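Local coordinates for protein lactoylglutathione lyase (Pseudomonas aeruginosa, PDB 4MTS) that is a metal-binding protein of the glyoxalase/bleomycin resistance protein/dioxygenase superfamily, with two copies of the chain in its assembly, at residues Arg32-Val44 and Ala53-Gly65. Residues are numbered along the deposited sequence; the frame is centred on the assembly and turned at random.
Sequences RDYPEGRFTLAFV and AALELTHNWDRDG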
loop_
_atom_site.group_PDB
_atom_site.type_symbol
_atom_site.label_atom_id
_atom_site.label_comp_id
_atom_site.label_asym_id
_atom_site.label_seq_id
_atom_site.Cartn_x
_atom_site.Cartn_y
_atom_site.Cartn_z
ATOM N N ARG A 32 6.132 -6.810 -16.522
ATOM C CA ARG A 32 6.305 -6.085 -17.780
ATOM C C ARG A 32 7.639 -5.333 -17.718
ATOM O O ARG A 32 7.859 -4.561 -16.783
ATOM C CB ARG A 32 5.136 -5.107 -18.042
ATOM C CG ARG A 32 3.729 -5.743 -18.159
ATOM C CD ARG A 32 3.497 -6.510 -19.478
ATOM N NE ARG A 32 2.140 -7.082 -19.515
ATOM C CZ ARG A 32 1.792 -8.303 -19.103
ATOM N NH1 ARG A 32 2.697 -9.126 -18.607
ATOM N NH2 ARG A 32 0.524 -8.698 -19.169
ATOM N N ASP A 33 8.542 -5.581 -18.699
ATOM C CA ASP A 33 9.868 -4.930 -18.792
ATOM C C ASP A 33 9.849 -4.090 -20.079
ATOM O O ASP A 33 9.593 -4.623 -21.146
ATOM C CB ASP A 33 11.008 -5.959 -18.879
ATOM C CG ASP A 33 11.260 -6.758 -17.618
ATOM O OD1 ASP A 33 12.302 -6.546 -16.992
ATOM O OD2 ASP A 33 10.425 -7.629 -17.287
ATOM N N TYR A 34 10.029 -2.778 -19.960
ATOM C CA TYR A 34 9.956 -1.849 -21.094
ATOM C C TYR A 34 11.333 -1.274 -21.415
ATOM O O TYR A 34 11.748 -0.311 -20.764
ATOM C CB TYR A 34 9.005 -0.686 -20.781
ATOM C CG TYR A 34 7.618 -1.141 -20.423
ATOM C CD1 TYR A 34 6.701 -1.484 -21.412
ATOM C CD2 TYR A 34 7.234 -1.281 -19.096
ATOM C CE1 TYR A 34 5.411 -1.883 -21.086
ATOM C CE2 TYR A 34 5.959 -1.724 -18.757
ATOM C CZ TYR A 34 5.043 -1.999 -19.759
ATOM O OH TYR A 34 3.807 -2.491 -19.433
ATOM N N PRO A 35 12.032 -1.804 -22.438
ATOM C CA PRO A 35 13.351 -1.235 -22.786
ATOM C C PRO A 35 13.251 0.210 -23.278
ATOM O O PRO A 35 14.187 0.991 -23.091
ATOM C CB PRO A 35 13.915 -2.214 -23.838
ATOM C CG PRO A 35 12.751 -2.932 -24.383
ATOM C CD PRO A 35 11.680 -2.963 -23.295
ATOM N N GLU A 36 12.079 0.596 -23.829
ATOM C CA GLU A 36 11.836 1.978 -24.271
ATOM C C GLU A 36 11.787 2.958 -23.064
ATOM O O GLU A 36 12.296 4.067 -23.158
ATOM C CB GLU A 36 10.569 2.058 -25.160
ATOM C CG GLU A 36 10.723 1.267 -26.447
ATOM C CD GLU A 36 9.510 1.225 -27.352
ATOM O OE1 GLU A 36 9.317 2.186 -28.131
ATOM O OE2 GLU A 36 8.780 0.207 -27.317
ATOM N N GLY A 37 11.232 2.524 -21.938
ATOM C CA GLY A 37 11.151 3.346 -20.736
ATOM C C GLY A 37 12.192 3.018 -19.683
ATOM O O GLY A 37 12.270 3.709 -18.666
ATOM N N ARG A 38 12.998 1.964 -19.918
ATOM C CA ARG A 38 14.034 1.449 -19.005
ATOM C C ARG A 38 13.518 1.211 -17.583
ATOM O O ARG A 38 14.084 1.693 -16.594
ATOM C CB ARG A 38 15.316 2.273 -19.047
ATOM C CG ARG A 38 15.991 2.093 -20.408
ATOM C CD ARG A 38 17.354 2.696 -20.489
ATOM N NE ARG A 38 18.335 2.087 -19.593
ATOM C CZ ARG A 38 19.031 0.987 -19.866
ATOM N NH1 ARG A 38 18.797 0.303 -20.982
ATOM N NH2 ARG A 38 19.926 0.530 -18.997
ATOM N N PHE A 39 12.399 0.502 -17.496
ATOM C CA PHE A 39 11.838 0.147 -16.195
ATOM C C PHE A 39 11.103 -1.143 -16.316
ATOM O O PHE A 39 10.747 -1.534 -17.423
ATOM C CB PHE A 39 10.957 1.262 -15.602
ATOM C CG PHE A 39 9.635 1.458 -16.291
ATOM C CD1 PHE A 39 9.538 2.236 -17.437
ATOM C CD2 PHE A 39 8.479 0.889 -15.779
ATOM C CE1 PHE A 39 8.320 2.383 -18.097
ATOM C CE2 PHE A 39 7.260 1.071 -16.419
ATOM C CZ PHE A 39 7.188 1.826 -17.567
ATOM N N THR A 40 10.849 -1.778 -15.177
ATOM C CA THR A 40 10.113 -3.020 -15.115
ATOM C C THR A 40 9.061 -2.846 -14.022
ATOM O O THR A 40 9.360 -2.236 -12.993
ATOM C CB THR A 40 11.041 -4.168 -14.695
ATOM O OG1 THR A 40 12.124 -4.274 -15.614
ATOM C CG2 THR A 40 10.312 -5.511 -14.616
ATOM N N LEU A 41 7.892 -3.448 -14.225
ATOM C CA LEU A 41 6.821 -3.498 -13.216
ATOM C C LEU A 41 6.581 -4.959 -12.904
ATOM O O LEU A 41 6.645 -5.814 -13.799
ATOM C CB LEU A 41 5.489 -2.972 -13.776
ATOM C CG LEU A 41 5.429 -1.701 -14.505
ATOM C CD1 LEU A 41 4.023 -1.487 -14.984
ATOM C CD2 LEU A 41 5.913 -0.548 -13.611
ATOM N N ALA A 42 6.267 -5.272 -11.663
ATOM C CA ALA A 42 5.912 -6.670 -11.349
ATOM C C ALA A 42 4.779 -6.585 -10.321
ATOM O O ALA A 42 4.890 -5.819 -9.362
ATOM C CB ALA A 42 7.109 -7.406 -10.753
ATOM N N PHE A 43 3.697 -7.321 -10.551
ATOM C CA PHE A 43 2.540 -7.356 -9.654
ATOM C C PHE A 43 2.578 -8.724 -8.977
ATOM O O PHE A 43 2.650 -9.768 -9.643
ATOM C CB PHE A 43 1.225 -7.111 -10.434
ATOM C CG PHE A 43 1.092 -5.702 -10.997
ATOM C CD1 PHE A 43 1.685 -5.358 -12.205
ATOM C CD2 PHE A 43 0.313 -4.745 -10.345
ATOM C CE1 PHE A 43 1.544 -4.061 -12.731
ATOM C CE2 PHE A 43 0.196 -3.446 -10.854
ATOM C CZ PHE A 43 0.819 -3.114 -12.037
ATOM N N VAL A 44 2.577 -8.705 -7.646
ATOM C CA VAL A 44 2.647 -9.911 -6.812
ATOM C C VAL A 44 1.460 -9.936 -5.881
ATOM O O VAL A 44 0.965 -8.876 -5.472
ATOM C CB VAL A 44 3.994 -10.045 -6.042
ATOM C CG1 VAL A 44 5.124 -10.411 -6.992
ATOM C CG2 VAL A 44 4.342 -8.757 -5.263
ATOM N N ALA A 53 -6.751 -6.647 -4.468
ATOM C CA ALA A 53 -5.629 -5.704 -4.512
ATOM C C ALA A 53 -4.321 -6.475 -4.504
ATOM O O ALA A 53 -4.181 -7.510 -3.836
ATOM C CB ALA A 53 -5.673 -4.760 -3.322
ATOM N N ALA A 54 -3.356 -5.976 -5.285
ATOM C CA ALA A 54 -2.037 -6.579 -5.417
ATOM C C ALA A 54 -0.974 -5.579 -5.001
ATOM O O ALA A 54 -1.276 -4.401 -4.718
ATOM C CB ALA A 54 -1.824 -6.981 -6.866
ATOM N N LEU A 55 0.268 -6.076 -4.876
ATOM C CA LEU A 55 1.430 -5.251 -4.606
ATOM C C LEU A 55 2.181 -5.054 -5.925
ATOM O O LEU A 55 2.536 -6.029 -6.594
ATOM C CB LEU A 55 2.368 -5.923 -3.570
ATOM C CG LEU A 55 3.717 -5.194 -3.367
ATOM C CD1 LEU A 55 3.508 -3.742 -2.796
ATOM C CD2 LEU A 55 4.617 -6.003 -2.444
ATOM N N GLU A 56 2.417 -3.793 -6.308
ATOM C CA GLU A 56 3.162 -3.516 -7.533
ATOM C C GLU A 56 4.572 -3.114 -7.135
ATOM O O GLU A 56 4.747 -2.174 -6.366
ATOM C CB GLU A 56 2.515 -2.359 -8.303
ATOM C CG GLU A 56 3.274 -2.116 -9.606
ATOM C CD GLU A 56 2.801 -0.926 -10.397
ATOM O OE1 GLU A 56 1.961 -0.155 -9.876
ATOM O OE2 GLU A 56 3.229 -0.801 -11.566
ATOM N N LEU A 57 5.581 -3.748 -7.742
ATOM C CA LEU A 57 6.982 -3.414 -7.516
ATOM C C LEU A 57 7.525 -2.814 -8.809
ATOM O O LEU A 57 7.297 -3.379 -9.878
ATOM C CB LEU A 57 7.773 -4.683 -7.153
ATOM C CG LEU A 57 7.283 -5.474 -5.934
ATOM C CD1 LEU A 57 8.086 -6.788 -5.796
ATOM C CD2 LEU A 57 7.395 -4.628 -4.632
ATOM N N THR A 58 8.203 -1.666 -8.707
ATOM C CA THR A 58 8.763 -0.951 -9.863
ATOM C C THR A 58 10.281 -0.867 -9.728
ATOM O O THR A 58 10.791 -0.595 -8.637
ATOM C CB THR A 58 8.167 0.473 -9.994
ATOM O OG1 THR A 58 6.745 0.409 -10.031
ATOM C CG2 THR A 58 8.664 1.202 -11.234
ATOM N N HIS A 59 10.996 -1.090 -10.829
ATOM C CA HIS A 59 12.443 -0.986 -10.815
ATOM C C HIS A 59 12.859 -0.191 -12.035
ATOM O O HIS A 59 12.557 -0.598 -13.149
ATOM C CB HIS A 59 13.090 -2.401 -10.811
ATOM C CG HIS A 59 14.567 -2.362 -10.990
ATOM N ND1 HIS A 59 15.171 -2.982 -12.072
ATOM C CD2 HIS A 59 15.513 -1.707 -10.275
ATOM C CE1 HIS A 59 16.467 -2.737 -11.953
ATOM N NE2 HIS A 59 16.724 -1.958 -10.911
ATOM N N ASN A 60 13.505 0.964 -11.820
ATOM C CA ASN A 60 14.031 1.828 -12.877
ATOM C C ASN A 60 15.435 1.281 -13.106
ATOM O O ASN A 60 16.215 1.172 -12.147
ATOM C CB ASN A 60 14.048 3.293 -12.377
ATOM C CG ASN A 60 12.653 3.845 -12.171
ATOM O OD1 ASN A 60 11.889 4.031 -13.133
ATOM N ND2 ASN A 60 12.272 4.090 -10.903
ATOM N N TRP A 61 15.731 0.826 -14.341
ATOM C CA TRP A 61 16.986 0.165 -14.672
ATOM C C TRP A 61 18.215 0.988 -14.361
ATOM O O TRP A 61 19.274 0.412 -14.088
ATOM C CB TRP A 61 17.018 -0.240 -16.159
ATOM C CG TRP A 61 15.888 -1.131 -16.573
ATOM C CD1 TRP A 61 14.952 -1.714 -15.764
ATOM C CD2 TRP A 61 15.642 -1.622 -17.886
ATOM N NE1 TRP A 61 14.120 -2.517 -16.507
ATOM C CE2 TRP A 61 14.509 -2.469 -17.813
ATOM C CE3 TRP A 61 16.274 -1.444 -19.122
ATOM C CZ2 TRP A 61 13.978 -3.110 -18.936
ATOM C CZ3 TRP A 61 15.723 -2.049 -20.241
ATOM C CH2 TRP A 61 14.608 -2.895 -20.135
ATOM N N ASP A 62 18.101 2.306 -14.467
ATOM C CA ASP A 62 19.243 3.188 -14.233
ATOM C C ASP A 62 19.344 3.787 -12.824
ATOM O O ASP A 62 20.237 4.598 -12.582
ATOM C CB ASP A 62 19.369 4.232 -15.356
ATOM C CG ASP A 62 19.303 3.592 -16.739
ATOM O OD1 ASP A 62 18.362 3.911 -17.495
ATOM O OD2 ASP A 62 20.116 2.698 -17.012
ATOM N N ARG A 63 18.442 3.386 -11.900
ATOM C CA ARG A 63 18.453 3.805 -10.476
ATOM C C ARG A 63 19.047 2.657 -9.677
ATOM O O ARG A 63 18.809 1.499 -10.019
ATOM C CB ARG A 63 17.026 4.085 -9.944
ATOM C CG ARG A 63 16.386 5.395 -10.411
ATOM C CD ARG A 63 16.987 6.651 -9.801
ATOM N NE ARG A 63 16.808 6.751 -8.346
ATOM C CZ ARG A 63 15.818 7.413 -7.757
ATOM N NH1 ARG A 63 14.870 7.991 -8.484
ATOM N NH2 ARG A 63 15.759 7.487 -6.439
ATOM N N ASP A 64 19.802 2.958 -8.620
ATOM C CA ASP A 64 20.462 1.934 -7.805
ATOM C C ASP A 64 19.861 1.788 -6.416
ATOM O O ASP A 64 20.313 0.960 -5.614
ATOM C CB ASP A 64 21.970 2.249 -7.680
ATOM C CG ASP A 64 22.777 2.134 -8.955
ATOM O OD1 ASP A 64 22.587 1.136 -9.695
ATOM O OD2 ASP A 64 23.644 3.011 -9.187
ATOM N N GLY A 65 18.876 2.616 -6.130
ATOM C CA GLY A 65 18.219 2.634 -4.839
ATOM C C GLY A 65 17.374 3.874 -4.659
ATOM O O GLY A 65 17.357 4.781 -5.498
HETATM O O HOH W 1 14.324 -4.826 -13.720
#
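The Trp61 indole lies with one face over the backbone of Arg38 and Phe39. Arg38 CA sits 3.9 Å from the centroid of the six-membered ring of Trp61, a CH-pi contact. Pro35 CA approaches Trp61 CH2 obliquely. At the indole edge, Trp61 NE1 donates a nearly straight bond to Thr40 OG1 (2.8 Å, 170°). That hydroxyl in turn donates to Asp33 OD1 and accepts from a water, which also bonds His59 ND1, so three bonds hold the Thr40 hydroxyl.

The Arg38 guanidinium stands almost upright to the indole, with Trp61 CE3 over one face. At its edge it grips Asp62 side-on. Arg38 NE meets Asp62 OD1 at 2.8 Å and Arg38 NH2 meets Asp62 OD2 at 2.9 Å, both on syn lone pairs. The Arg38 chain bends at chi3 (64°), and guanidinium and carboxylate end nearly coplanar.

On one face of the Phe43 ring lies Glu56 CG, 3.8 Å from the centroid. Glu56 CG is anti to the backbone N (chi1 -178°) and the chain runs on extended past the ring. Glu56 OE2 also touches Leu41 CD2 (3.4 Å). Glu56 binds a zinc ion with His5, whose ring meets Phe43 edge-to-face.

Further along the strands from Trp61, paired backbone bonds link Thr40 with His59, Ala42 with Leu57 and Val44 with Leu55. Val44 CG2 packs on Leu55 CB (3.8 Å), beside helix 13-23. Strands 39-45 and 54-60 thus form an antiparallel hairpin at the middle of a four-stranded mixed sheet in the glyoxalase fold, with the zinc site on the face of Phe43 and Glu56.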